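Local coordinates for protein 3-ketosteroid-delta4-5alpha-dehydrogenase (Rhodococcus jostii, PDB 4AT2) that uses bound FAD to introduce a double bond at the 4-5 position of 3-keto-5alpha-steroids, probably as a step in bacterial steroid catabolism, at residues Gly91-Gln96 with Arg184-Gln189; Pro335-Ser340 with Leu421-Glu426; Val456-Leu461 with Arg500-Ser505; Ile125-Glu130 with Ser496-Arg501. All blocks are in the same frame, centred on the assembly; numbering follows the deposited sequence. Where two conformers were deposited one is given.

Contact 1. Residues Gly91-Gln96 with Arg184-Gln189; sequences GGTPLQ and RGHVPQ
Leu95 and His186 face each other with CA atoms 7.9 Å apart, where the first turn of helix 94-98 meets the short strand 185-186. Strand 185-186 runs in the middle of a small antiparallel sheet between strands 87-88 and 164-165, and the side chain of His186 heads from it toward the helix start. Thr93 OG1 meets the His186 ring at its edge, 2.8 Å from His186 NE2, a hydrogen bond in which either partner could be the donor. His186 ND1 donates to Arg184 O at 3.0 Å from above the carbonyl plane. Both partners lie in the ring plane, which holds the rotation of the imidazole. Thr93 and Gln96 form a capping box. Gln96 N donates almost straight (172°) to Thr93 OG1, which therefore serves both helix cap and histidine, while Gln96 OE1 takes Thr93 N at 3.0 Å on a lone pair and Gly92 N as well. With chi1 at 66°, Thr93 OG1 sits between its own backbone N and carbonyl carbon, which suits both partners. Leu95 CD1 packs 3.5 Å from His186 CD2, and Gln96 CG approaches His186 CE1 obliquely. Tyr136 of helix 132-141 adds its ring beside His186, while Arg184 turns its guanidinium to Asp103 in a salt bridge.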
loop_
_atom_site.group_PDB
_atom_site.type_symbol
_atom_site.label_atom_id
_atom_site.label_comp_id
_atom_site.label_asym_id
_atom_site.label_seq_id
_atom_site.Cartn_x
_atom_site.Cartn_y
_atom_site.Cartn_z
ATOM N N GLY A 91 8.174 27.624 -5.568
ATOM C CA GLY A 91 7.725 28.732 -4.736
ATOM C C GLY A 91 8.278 30.078 -5.157
ATOM O O GLY A 91 8.157 31.064 -4.420
ATOM N N GLY A 92 8.902 30.113 -6.334
ATOM C CA GLY A 92 9.509 31.338 -6.862
ATOM C C GLY A 92 11.026 31.371 -6.816
ATOM O O GLY A 92 11.609 32.345 -6.354
ATOM N N THR A 93 11.683 30.317 -7.289
ATOM C CA THR A 93 13.153 30.302 -7.281
ATOM C C THR A 93 13.681 31.305 -8.310
ATOM O O THR A 93 12.959 31.668 -9.240
ATOM C CB THR A 93 13.719 28.915 -7.624
ATOM O OG1 THR A 93 13.399 28.591 -8.979
ATOM C CG2 THR A 93 13.133 27.845 -6.697
ATOM N N PRO A 94 14.950 31.738 -8.162
ATOM C CA PRO A 94 15.521 32.587 -9.208
ATOM C C PRO A 94 15.481 31.927 -10.594
ATOM O O PRO A 94 15.371 32.625 -11.600
ATOM C CB PRO A 94 16.960 32.778 -8.738
ATOM C CG PRO A 94 16.840 32.753 -7.244
ATOM C CD PRO A 94 15.837 31.658 -6.984
ATOM N N LEU A 95 15.572 30.600 -10.645
ATOM C CA LEU A 95 15.502 29.892 -11.928
ATOM C C LEU A 95 14.100 29.998 -12.545
ATOM O O LEU A 95 13.956 30.315 -13.741
ATOM C CB LEU A 95 15.901 28.427 -11.759
ATOM C CG LEU A 95 16.651 27.773 -12.924
ATOM C CD1 LEU A 95 16.737 26.275 -12.690
ATOM C CD2 LEU A 95 16.080 28.030 -14.303
ATOM N N GLN A 96 13.068 29.732 -11.741
ATOM C CA GLN A 96 11.692 29.892 -12.216
ATOM C C GLN A 96 11.469 31.317 -12.739
ATOM O O GLN A 96 10.925 31.495 -13.818
ATOM C CB GLN A 96 10.667 29.578 -11.120
ATOM C CG GLN A 96 10.566 28.094 -10.774
ATOM C CD GLN A 96 9.614 27.854 -9.616
ATOM O OE1 GLN A 96 9.712 28.508 -8.592
ATOM N NE2 GLN A 96 8.695 26.913 -9.778
ATOM N N ARG A 184 8.866 22.610 -11.748
ATOM C CA ARG A 184 9.647 22.565 -10.517
ATOM C C ARG A 184 10.828 21.608 -10.625
ATOM O O ARG A 184 11.566 21.429 -9.669
ATOM C CB ARG A 184 8.736 22.190 -9.341
ATOM C CG ARG A 184 7.653 23.247 -9.114
ATOM C CD ARG A 184 6.881 23.063 -7.819
ATOM N NE ARG A 184 5.764 24.010 -7.819
ATOM C CZ ARG A 184 4.518 23.698 -8.164
ATOM N NH1 ARG A 184 4.189 22.445 -8.487
ATOM N NH2 ARG A 184 3.590 24.649 -8.176
ATOM N N GLY A 185 11.012 20.991 -11.791
ATOM C CA GLY A 185 12.183 20.136 -11.987
ATOM C C GLY A 185 13.421 20.983 -12.259
ATOM O O GLY A 185 13.633 21.424 -13.394
ATOM N N HIS A 186 14.228 21.218 -11.219
ATOM C CA HIS A 186 15.483 21.983 -11.342
ATOM C C HIS A 186 16.617 21.029 -11.568
ATOM O O HIS A 186 16.804 20.109 -10.783
ATOM C CB HIS A 186 15.734 22.807 -10.083
ATOM C CG HIS A 186 14.770 23.958 -9.902
ATOM N ND1 HIS A 186 13.437 23.783 -9.740
ATOM C CD2 HIS A 186 14.999 25.325 -9.846
ATOM C CE1 HIS A 186 12.856 24.988 -9.583
ATOM N NE2 HIS A 186 13.817 25.929 -9.650
ATOM N N VAL A 187 17.384 21.229 -12.636
ATOM C CA VAL A 187 18.376 20.223 -13.054
ATOM C C VAL A 187 19.748 20.874 -13.144
ATOM O O VAL A 187 19.916 21.843 -13.876
ATOM C CB VAL A 187 17.992 19.594 -14.418
ATOM C CG1 VAL A 187 18.943 18.456 -14.800
ATOM C CG2 VAL A 187 16.554 19.084 -14.374
ATOM N N PRO A 188 20.731 20.363 -12.387
ATOM C CA PRO A 188 22.055 20.983 -12.456
ATOM C C PRO A 188 22.652 20.941 -13.863
ATOM O O PRO A 188 22.378 20.021 -14.633
ATOM C CB PRO A 188 22.883 20.139 -11.482
ATOM C CG PRO A 188 21.884 19.673 -10.479
ATOM C CD PRO A 188 20.654 19.376 -11.290
ATOM N N GLN A 189 23.461 21.947 -14.175
ATOM C CA GLN A 189 24.042 22.103 -15.501
ATOM C C GLN A 189 25.207 21.137 -15.660
ATOM O O GLN A 189 26.161 21.162 -14.879
ATOM C CB GLN A 189 24.504 23.548 -15.712
ATOM C CG GLN A 189 24.909 23.877 -17.144
ATOM C CD GLN A 189 25.326 25.328 -17.317
ATOM O OE1 GLN A 189 25.547 26.052 -16.339
ATOM N NE2 GLN A 189 25.427 25.765 -18.567
#

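Contact 2. Residues Pro335-Ser340 with Leu421-Glu426; sequences PEDTYS and LHKKSE
Asp337 OD2 takes two bonds from Lys424, the backbone N at 2.9 Å and NZ at 2.8 Å, reaching the oxygen from opposite faces of the carboxylate plane. The acid belongs to a type I beta turn, Pro335 to Thr338, which packs against the loop 421-426 between helix 401-413 and strand 435-439. To bring its ammonium back to an oxygen already bonded to its own backbone N, the Lys424 chain bends at chi3 and chi4 (-62° and -59°) and curls round OD2. Lys423 goes to the neighbouring acid: its NZ makes a salt bridge to Glu336 OE1 at 2.9 Å, coming from well above the carboxylate plane. On the way, its CG passes 3.7 Å from Asp337 CG and its CD lies by Glu336 OE1, the aliphatic chain running alongside both acids. Pro335 closes the other end of the contact, with CB 3.5 Å from Leu421 O and CD against Leu421 CD2.

In the next shell, Glu336 is also held by Arg332 through OE1 and by the backbone N of Leu325 through OE2, while Lys423 NZ also bonds Tyr409 OH, and Lys424 NZ the carbonyl of Asn171. Leu421 also packs on Arg329 of the second subunit. The turn leads directly into Tyr339, which contacts the bound 4-androstene-3,17-dione, and the charge pairs lie just ahead of this steroid-pocket residue in the chain. One ordered water spans the two segments by donating to Asp337 OD1 and to His422 O, each at 2.8 Å.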
loop_
_atom_site.group_PDB
_atom_site.type_symbol
_atom_site.label_atom_id
_atom_site.label_comp_id
_atom_site.label_asym_id
_atom_site.label_seq_id
_atom_site.Cartn_x
_atom_site.Cartn_y
_atom_site.Cartn_z
ATOM N N PRO A 335 -4.498 10.793 -19.337
ATOM C CA PRO A 335 -4.134 11.725 -20.411
ATOM C C PRO A 335 -2.668 11.513 -20.806
ATOM O O PRO A 335 -1.794 11.382 -19.938
ATOM C CB PRO A 335 -4.339 13.103 -19.767
ATOM C CG PRO A 335 -4.137 12.835 -18.288
ATOM C CD PRO A 335 -4.804 11.505 -18.080
ATOM N N GLU A 336 -2.415 11.463 -22.114
ATOM C CA GLU A 336 -1.104 11.039 -22.612
ATOM C C GLU A 336 -0.033 12.119 -22.490
ATOM O O GLU A 336 1.135 11.868 -22.817
ATOM C CB GLU A 336 -1.212 10.482 -24.049
ATOM C CG GLU A 336 -2.025 9.184 -24.168
ATOM C CD GLU A 336 -3.539 9.393 -24.213
ATOM O OE1 GLU A 336 -4.001 10.561 -24.281
ATOM O OE2 GLU A 336 -4.288 8.387 -24.180
ATOM N N ASP A 337 -0.427 13.303 -22.002
ATOM C CA ASP A 337 0.516 14.402 -21.792
ATOM C C ASP A 337 0.889 14.614 -20.329
ATOM O O ASP A 337 1.622 15.545 -20.010
ATOM C CB ASP A 337 0.008 15.704 -22.434
ATOM C CG ASP A 337 -1.321 16.179 -21.859
ATOM O OD1 ASP A 337 -1.994 15.402 -21.139
ATOM O OD2 ASP A 337 -1.678 17.345 -22.128
ATOM N N THR A 338 0.430 13.736 -19.443
ATOM C CA THR A 338 0.893 13.834 -18.064
ATOM C C THR A 338 2.315 13.294 -17.935
ATOM O O THR A 338 2.882 12.762 -18.893
ATOM C CB THR A 338 -0.072 13.188 -17.033
ATOM O OG1 THR A 338 0.354 13.560 -15.709
ATOM C CG2 THR A 338 -0.071 11.668 -17.140
ATOM N N TYR A 339 2.892 13.481 -16.751
ATOM C CA TYR A 339 4.202 12.942 -16.411
ATOM C C TYR A 339 4.246 11.435 -16.679
ATOM O O TYR A 339 3.349 10.694 -16.273
ATOM C CB TYR A 339 4.452 13.245 -14.928
ATOM C CG TYR A 339 5.651 12.585 -14.277
ATOM C CD1 TYR A 339 6.909 12.639 -14.862
ATOM C CD2 TYR A 339 5.518 11.941 -13.042
ATOM C CE1 TYR A 339 8.008 12.044 -14.250
ATOM C CE2 TYR A 339 6.607 11.357 -12.415
ATOM C CZ TYR A 339 7.846 11.414 -13.033
ATOM O OH TYR A 339 8.937 10.835 -12.417
ATOM N N SER A 340 5.288 10.978 -17.360
ATOM C CA SER A 340 5.336 9.558 -17.713
ATOM C C SER A 340 5.466 8.629 -16.489
ATOM O O SER A 340 5.088 7.466 -16.561
ATOM C CB SER A 340 6.363 9.293 -18.818
ATOM O OG SER A 340 5.847 9.756 -20.070
ATOM N N LEU A 421 -10.504 12.474 -20.601
ATOM C CA LEU A 421 -9.274 12.485 -19.791
ATOM C C LEU A 421 -8.564 13.835 -19.742
ATOM O O LEU A 421 -7.596 14.006 -18.993
ATOM C CB LEU A 421 -8.320 11.369 -20.258
ATOM C CG LEU A 421 -8.830 9.991 -19.804
ATOM C CD1 LEU A 421 -8.390 8.888 -20.739
ATOM C CD2 LEU A 421 -8.436 9.709 -18.357
ATOM N N HIS A 422 -9.046 14.792 -20.535
ATOM C CA HIS A 422 -8.521 16.168 -20.492
ATOM C C HIS A 422 -7.066 16.322 -20.865
ATOM O O HIS A 422 -6.377 17.197 -20.346
ATOM C CB HIS A 422 -8.855 16.832 -19.152
ATOM C CG HIS A 422 -10.308 16.709 -18.797
ATOM N ND1 HIS A 422 -11.270 17.364 -19.480
ATOM C CD2 HIS A 422 -10.955 15.922 -17.851
ATOM C CE1 HIS A 422 -12.473 17.041 -18.966
ATOM N NE2 HIS A 422 -12.279 16.149 -17.979
ATOM N N LYS A 423 -6.580 15.486 -21.778
ATOM C CA LYS A 423 -5.317 15.806 -22.448
ATOM C C LYS A 423 -5.438 17.222 -23.042
ATOM O O LYS A 423 -6.475 17.585 -23.592
ATOM C CB LYS A 423 -5.005 14.753 -23.523
ATOM C CG LYS A 423 -3.773 15.053 -24.375
ATOM C CD LYS A 423 -3.350 13.835 -25.175
ATOM C CE LYS A 423 -4.434 13.395 -26.157
ATOM N NZ LYS A 423 -4.048 12.096 -26.788
ATOM N N LYS A 424 -4.377 18.024 -22.909
ATOM C CA LYS A 424 -4.391 19.376 -23.461
ATOM C C LYS A 424 -4.666 19.394 -24.961
ATOM O O LYS A 424 -4.172 18.546 -25.708
ATOM C CB LYS A 424 -3.072 20.072 -23.171
ATOM C CG LYS A 424 -2.884 20.403 -21.693
ATOM C CD LYS A 424 -1.692 21.340 -21.473
ATOM C CE LYS A 424 -0.363 20.733 -21.919
ATOM N NZ LYS A 424 -0.031 19.451 -21.216
ATOM N N SER A 425 -5.432 20.398 -25.375
ATOM C CA SER A 425 -5.911 20.518 -26.748
ATOM C C SER A 425 -4.803 20.494 -27.804
ATOM O O SER A 425 -4.993 19.958 -28.893
ATOM C CB SER A 425 -6.754 21.783 -26.881
ATOM O OG SER A 425 -7.429 21.782 -28.114
ATOM N N GLU A 426 -3.637 21.042 -27.473
ATOM C CA GLU A 426 -2.484 21.034 -28.378
ATOM C C GLU A 426 -2.066 19.627 -28.825
ATOM O O GLU A 426 -1.462 19.456 -29.888
ATOM C CB GLU A 426 -1.291 21.757 -27.733
ATOM C CG GLU A 426 -1.093 21.465 -26.245
ATOM C CD GLU A 426 -1.695 22.532 -25.325
ATOM O OE1 GLU A 426 -2.910 22.842 -25.434
ATOM O OE2 GLU A 426 -0.944 23.064 -24.466
HETATM O O HOH W 1 -3.670 16.931 -19.517
HETATM O O HOH W 2 1.955 18.203 -19.648
#

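Contact 3. Residues Val456-Leu461 with Arg500-Ser505; sequences VNSEVL and RRAGIS
Val456 and Asn457 turn their carbonyls toward helix 490-507, the C-terminal helix of the FAD-binding fold, which packs here on the loop leading into strand 459-461. Along the helix, Arg501 is the first residue to touch. Its chain bends at chi2 (-76°), folding CG and CD along Val456 O and bringing the guanidinium alongside that carbonyl. Arg501 NH1 donates to Val456 O at 2.9 Å; the oxygen lies in the guanidinium plane, but NH1 stands well above the plane of the carbonyl. The same NH1 forms a salt bridge with Asp127 of helix 122-130.

Ala502 comes next, and its CB rests 3.6 Å from Ser458 CB. Here the chains are close, the CA atoms of Ser458 and Ala502 only 4.8 Å apart. Ser458 has positive phi and directs its CB at the helix, and its OG is hydrogen-bonded to Tyr498 O one turn earlier, which joins the loop to the helix backbone. Beyond Ser458 the chain runs on as the strand, with Val460 packed on strand 471-473 of the parallel sheet.

Ser505, one turn after Arg501, closes the contact. Its CB passes 3.4 Å from Asn457 O, and its OG lies 2.7 Å from the same oxygen, with Arg501 O a competing acceptor for the one proton. Between Asn457 and the helix sits a water that accepts from Asn457 ND2 at 2.8 Å and donates to Arg501 O.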
loop_
_atom_site.group_PDB
_atom_site.type_symbol
_atom_site.label_atom_id
_atom_site.label_comp_id
_atom_site.label_asym_id
_atom_site.label_seq_id
_atom_site.Cartn_x
_atom_site.Cartn_y
_atom_site.Cartn_z
ATOM N N VAL A 456 10.106 17.235 10.911
ATOM C CA VAL A 456 10.677 18.212 9.967
ATOM C C VAL A 456 12.129 18.561 10.300
ATOM O O VAL A 456 12.849 19.136 9.480
ATOM C CB VAL A 456 9.824 19.492 9.853
ATOM C CG1 VAL A 456 8.464 19.145 9.265
ATOM C CG2 VAL A 456 9.669 20.171 11.213
ATOM N N ASN A 457 12.556 18.191 11.503
ATOM C CA ASN A 457 13.951 18.343 11.913
ATOM C C ASN A 457 14.758 17.048 11.751
ATOM O O ASN A 457 15.901 16.944 12.225
ATOM C CB ASN A 457 14.034 18.883 13.341
ATOM C CG ASN A 457 13.589 20.334 13.435
ATOM O OD1 ASN A 457 12.658 20.667 14.181
ATOM N ND2 ASN A 457 14.224 21.194 12.660
ATOM N N SER A 458 14.148 16.090 11.053
ATOM C CA SER A 458 14.770 14.816 10.678
ATOM C C SER A 458 15.153 13.944 11.863
ATOM O O SER A 458 16.092 13.130 11.784
ATOM C CB SER A 458 15.951 15.036 9.718
ATOM O OG SER A 458 15.497 15.597 8.492
ATOM N N GLU A 459 14.408 14.105 12.955
ATOM C CA GLU A 459 14.517 13.212 14.112
ATOM C C GLU A 459 13.719 11.956 13.802
ATOM O O GLU A 459 12.596 12.050 13.308
ATOM C CB GLU A 459 13.919 13.884 15.343
ATOM C CG GLU A 459 14.639 15.161 15.725
ATOM C CD GLU A 459 13.725 16.158 16.398
ATOM O OE1 GLU A 459 12.640 16.480 15.856
ATOM O OE2 GLU A 459 14.116 16.647 17.479
ATOM N N VAL A 460 14.293 10.785 14.068
ATOM C CA VAL A 460 13.566 9.534 13.844
ATOM C C VAL A 460 12.546 9.359 14.961
ATOM O O VAL A 460 12.890 9.427 16.147
ATOM C CB VAL A 460 14.530 8.324 13.790
ATOM C CG1 VAL A 460 13.755 7.016 13.729
ATOM C CG2 VAL A 460 15.450 8.451 12.574
ATOM N N LEU A 461 11.287 9.146 14.592
ATOM C CA LEU A 461 10.225 9.018 15.589
ATOM C C LEU A 461 9.996 7.580 16.033
ATOM O O LEU A 461 9.878 6.660 15.210
ATOM C CB LEU A 461 8.915 9.623 15.070
ATOM C CG LEU A 461 8.913 11.149 14.887
ATOM C CD1 LEU A 461 7.674 11.548 14.098
ATOM C CD2 LEU A 461 8.957 11.881 16.223
ATOM N N ARG A 500 20.033 18.305 5.195
ATOM C CA ARG A 500 20.414 19.530 5.918
ATOM C C ARG A 500 19.854 19.557 7.341
ATOM O O ARG A 500 20.590 19.790 8.311
ATOM C CB ARG A 500 19.949 20.778 5.158
ATOM C CG ARG A 500 20.752 21.078 3.898
ATOM C CD ARG A 500 20.175 22.303 3.193
ATOM N NE ARG A 500 20.272 23.498 4.035
ATOM C CZ ARG A 500 19.585 24.619 3.833
ATOM N NH1 ARG A 500 18.743 24.725 2.809
ATOM N NH2 ARG A 500 19.746 25.643 4.660
ATOM N N ARG A 501 18.555 19.305 7.461
ATOM C CA ARG A 501 17.873 19.350 8.752
ATOM C C ARG A 501 18.473 18.309 9.711
ATOM O O ARG A 501 18.635 18.582 10.902
ATOM C CB ARG A 501 16.366 19.126 8.587
ATOM C CG ARG A 501 15.639 20.280 7.902
ATOM C CD ARG A 501 15.436 21.477 8.839
ATOM N NE ARG A 501 14.789 22.586 8.128
ATOM C CZ ARG A 501 13.477 22.682 7.904
ATOM N NH1 ARG A 501 12.642 21.757 8.361
ATOM N NH2 ARG A 501 12.998 23.723 7.230
ATOM N N ALA A 502 18.817 17.130 9.185
ATOM C CA ALA A 502 19.393 16.081 10.031
ATOM C C ALA A 502 20.750 16.522 10.559
ATOM O O ALA A 502 21.079 16.259 11.720
ATOM C CB ALA A 502 19.536 14.770 9.267
ATOM N N GLY A 503 21.550 17.169 9.709
ATOM C CA GLY A 503 22.884 17.627 10.135
ATOM C C GLY A 503 22.794 18.721 11.188
ATOM O O GLY A 503 23.549 18.731 12.158
ATOM N N ILE A 504 21.868 19.653 10.992
ATOM C CA ILE A 504 21.627 20.705 11.981
ATOM C C ILE A 504 21.225 20.109 13.347
ATOM O O ILE A 504 21.784 20.484 14.394
ATOM C CB ILE A 504 20.539 21.684 11.478
ATOM C CG1 ILE A 504 21.019 22.436 10.226
ATOM C CG2 ILE A 504 20.104 22.646 12.578
ATOM C CD1 ILE A 504 19.898 23.169 9.505
ATOM N N SER A 505 20.272 19.177 13.327
ATOM C CA SER A 505 19.740 18.587 14.553
ATOM C C SER A 505 20.780 17.721 15.241
ATOM O O SER A 505 20.926 17.765 16.466
ATOM C CB SER A 505 18.486 17.763 14.265
ATOM O OG SER A 505 17.465 18.574 13.719
HETATM O O HOH W 3 16.918 20.936 11.840
#

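Contact 4. Residues Ile125-Glu130 with Ser496-Arg501; sequences ITDYCE and SFYGRR
Tyr128 covers one face of the Phe497 ring: its CD1 stands 3.7 Å above that plane, offset toward the rim, and its CA makes a CH-pi contact over the same ring, 4.2 Å from the centroid. The two aromatic planes are inclined at 53°, an oblique pairing. Phe497 is itself set against its helix neighbours, with CD1 3.4 Å above the centre of the Tyr498 ring and CE1 over one face of the Arg501 guanidinium. Asp127 comes in at the edges. Asp127 OD2 lies near the planes of both the Phe497 and the Tyr498 rings and accepts from Tyr498 OH at 2.7 Å on its anti lone pair, leaving the syn lone pair for Arg501 NH1 at 2.8 Å. Arg501 NH2 reaches Asp127 OD1 at 3.2 Å, so the guanidinium grips the carboxylate end-on with two nitrogens. With chi1 at 176°, Asp127 holds CG opposite its own amide nitrogen, which carries the carboxylate across to helix 490-507. A water donates to Asp127 O and has a weak link to Arg501 NH2. Tyr128 sends its hydroxyl past the interface to Tyr88 O. The result is a near-perpendicular helix packing: the axes of 125-130 and 496-501 approach to 11.3 Å and cross at 95°. With the side chain of Tyr128 about 8 Å from the flavin, an aromatic layer beside a bidentate salt bridge joins helix 122-130 to the C-terminal helix of the FAD-binding fold.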
loop_
_atom_site.group_PDB
_atom_site.type_symbol
_atom_site.label_atom_id
_atom_site.label_comp_id
_atom_site.label_asym_id
_atom_site.label_seq_id
_atom_site.Cartn_x
_atom_site.Cartn_y
_atom_site.Cartn_z
ATOM N N ILE A 125 5.251 18.530 3.863
ATOM C CA ILE A 125 5.136 19.207 2.572
ATOM C C ILE A 125 5.094 20.729 2.732
ATOM O O ILE A 125 5.785 21.441 1.999
ATOM C CB ILE A 125 3.981 18.644 1.724
ATOM C CG1 ILE A 125 4.407 17.264 1.181
ATOM C CG2 ILE A 125 3.629 19.591 0.582
ATOM C CD1 ILE A 125 3.316 16.494 0.463
ATOM N N THR A 126 4.330 21.216 3.710
ATOM C CA THR A 126 4.246 22.667 3.974
ATOM C C THR A 126 5.637 23.232 4.265
ATOM O O THR A 126 6.065 24.233 3.664
ATOM C CB THR A 126 3.255 22.991 5.118
ATOM O OG1 THR A 126 1.975 22.444 4.792
ATOM C CG2 THR A 126 3.088 24.505 5.298
ATOM N N ASP A 127 6.346 22.552 5.159
ATOM C CA ASP A 127 7.700 22.913 5.542
ATOM C C ASP A 127 8.663 22.913 4.337
ATOM O O ASP A 127 9.429 23.853 4.140
ATOM C CB ASP A 127 8.156 21.928 6.623
ATOM C CG ASP A 127 9.578 22.139 7.043
ATOM O OD1 ASP A 127 9.864 23.183 7.658
ATOM O OD2 ASP A 127 10.399 21.240 6.797
ATOM N N TYR A 128 8.613 21.853 3.537
ATOM C CA TYR A 128 9.437 21.741 2.336
ATOM C C TYR A 128 9.162 22.892 1.368
ATOM O O TYR A 128 10.094 23.444 0.762
ATOM C CB TYR A 128 9.120 20.400 1.671
ATOM C CG TYR A 128 9.981 20.037 0.480
ATOM C CD1 TYR A 128 11.257 19.503 0.649
ATOM C CD2 TYR A 128 9.491 20.190 -0.818
ATOM C CE1 TYR A 128 12.036 19.150 -0.450
ATOM C CE2 TYR A 128 10.256 19.846 -1.917
ATOM C CZ TYR A 128 11.521 19.325 -1.728
ATOM O OH TYR A 128 12.271 18.980 -2.821
ATOM N N CYS A 129 7.890 23.249 1.217
ATOM C CA CYS A 129 7.517 24.312 0.280
ATOM C C CYS A 129 7.939 25.694 0.777
ATOM O O CYS A 129 8.442 26.524 0.003
ATOM C CB CYS A 129 6.013 24.280 0.009
ATOM S SG CYS A 129 5.547 22.831 -0.952
ATOM N N GLU A 130 7.731 25.945 2.063
ATOM C CA GLU A 130 8.086 27.241 2.630
ATOM C C GLU A 130 9.593 27.497 2.595
ATOM O O GLU A 130 10.031 28.653 2.517
ATOM C CB GLU A 130 7.535 27.391 4.048
ATOM C CG GLU A 130 6.015 27.458 4.120
ATOM C CD GLU A 130 5.392 28.665 3.417
ATOM O OE1 GLU A 130 6.036 29.737 3.313
ATOM O OE2 GLU A 130 4.225 28.545 2.977
ATOM N N SER A 496 18.156 16.100 0.011
ATOM C CA SER A 496 19.054 17.227 0.320
ATOM C C SER A 496 18.449 18.170 1.365
ATOM O O SER A 496 19.150 18.613 2.276
ATOM C CB SER A 496 19.452 17.994 -0.941
ATOM O OG SER A 496 18.308 18.494 -1.623
ATOM N N PHE A 497 17.150 18.452 1.249
ATOM C CA PHE A 497 16.483 19.384 2.169
ATOM C C PHE A 497 16.493 18.828 3.598
ATOM O O PHE A 497 16.881 19.525 4.555
ATOM C CB PHE A 497 15.035 19.620 1.692
ATOM C CG PHE A 497 14.301 20.700 2.445
ATOM C CD1 PHE A 497 13.741 20.452 3.700
ATOM C CD2 PHE A 497 14.120 21.956 1.868
ATOM C CE1 PHE A 497 13.056 21.454 4.386
ATOM C CE2 PHE A 497 13.424 22.956 2.540
ATOM C CZ PHE A 497 12.897 22.710 3.803
ATOM N N TYR A 498 16.054 17.580 3.745
ATOM C CA TYR A 498 15.983 16.954 5.084
ATOM C C TYR A 498 17.323 16.400 5.568
ATOM O O TYR A 498 17.524 16.242 6.774
ATOM C CB TYR A 498 14.795 15.973 5.214
ATOM C CG TYR A 498 13.522 16.786 5.199
ATOM C CD1 TYR A 498 13.240 17.659 6.244
ATOM C CD2 TYR A 498 12.667 16.765 4.100
ATOM C CE1 TYR A 498 12.114 18.467 6.228
ATOM C CE2 TYR A 498 11.541 17.569 4.062
ATOM C CZ TYR A 498 11.268 18.410 5.131
ATOM O OH TYR A 498 10.160 19.221 5.085
ATOM N N GLY A 499 18.243 16.169 4.633
ATOM C CA GLY A 499 19.651 15.911 4.978
ATOM C C GLY A 499 20.214 17.102 5.740
ATOM O O GLY A 499 20.780 16.942 6.821
ATOM N N ARG A 500 20.033 18.305 5.195
ATOM C CA ARG A 500 20.414 19.530 5.918
ATOM C C ARG A 500 19.854 19.557 7.341
ATOM O O ARG A 500 20.590 19.790 8.311
ATOM C CB ARG A 500 19.949 20.778 5.158
ATOM C CG ARG A 500 20.752 21.078 3.898
ATOM C CD ARG A 500 20.175 22.303 3.193
ATOM N NE ARG A 500 20.272 23.498 4.035
ATOM C CZ ARG A 500 19.585 24.619 3.833
ATOM N NH1 ARG A 500 18.743 24.725 2.809
ATOM N NH2 ARG A 500 19.746 25.643 4.660
ATOM N N ARG A 501 18.555 19.305 7.461
ATOM C CA ARG A 501 17.873 19.350 8.752
ATOM C C ARG A 501 18.473 18.309 9.711
ATOM O O ARG A 501 18.635 18.582 10.902
ATOM C CB ARG A 501 16.366 19.126 8.587
ATOM C CG ARG A 501 15.639 20.280 7.902
ATOM C CD ARG A 501 15.436 21.477 8.839
ATOM N NE ARG A 501 14.789 22.586 8.128
ATOM C CZ ARG A 501 13.477 22.682 7.904
ATOM N NH1 ARG A 501 12.642 21.757 8.361
ATOM N NH2 ARG A 501 12.998 23.723 7.230
HETATM O O HOH W 4 10.826 25.571 5.872
#

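Contacts 3 and 4 share helix 490-507 and lie 10 Å apart centre to centre. Arg501 belongs to both, and Val456 CB of contact 3 packs 3.6 Å from Asp127 OD2 of contact 4. Contact 1 is 15 Å from contact 4 between centres, with nearest atoms about 5 Å apart. Around the FAD, the side chains of Tyr128, His186 and Ala502 come within about 8, 10 and 11 Å. Contact 2 stands apart, its centre 38 Å from contact 3 on the opposite side of the chain centre, yet it is the one that supplies a steroid-touching residue, Tyr339. The chain's loop closed by contact 4 encloses contact 2.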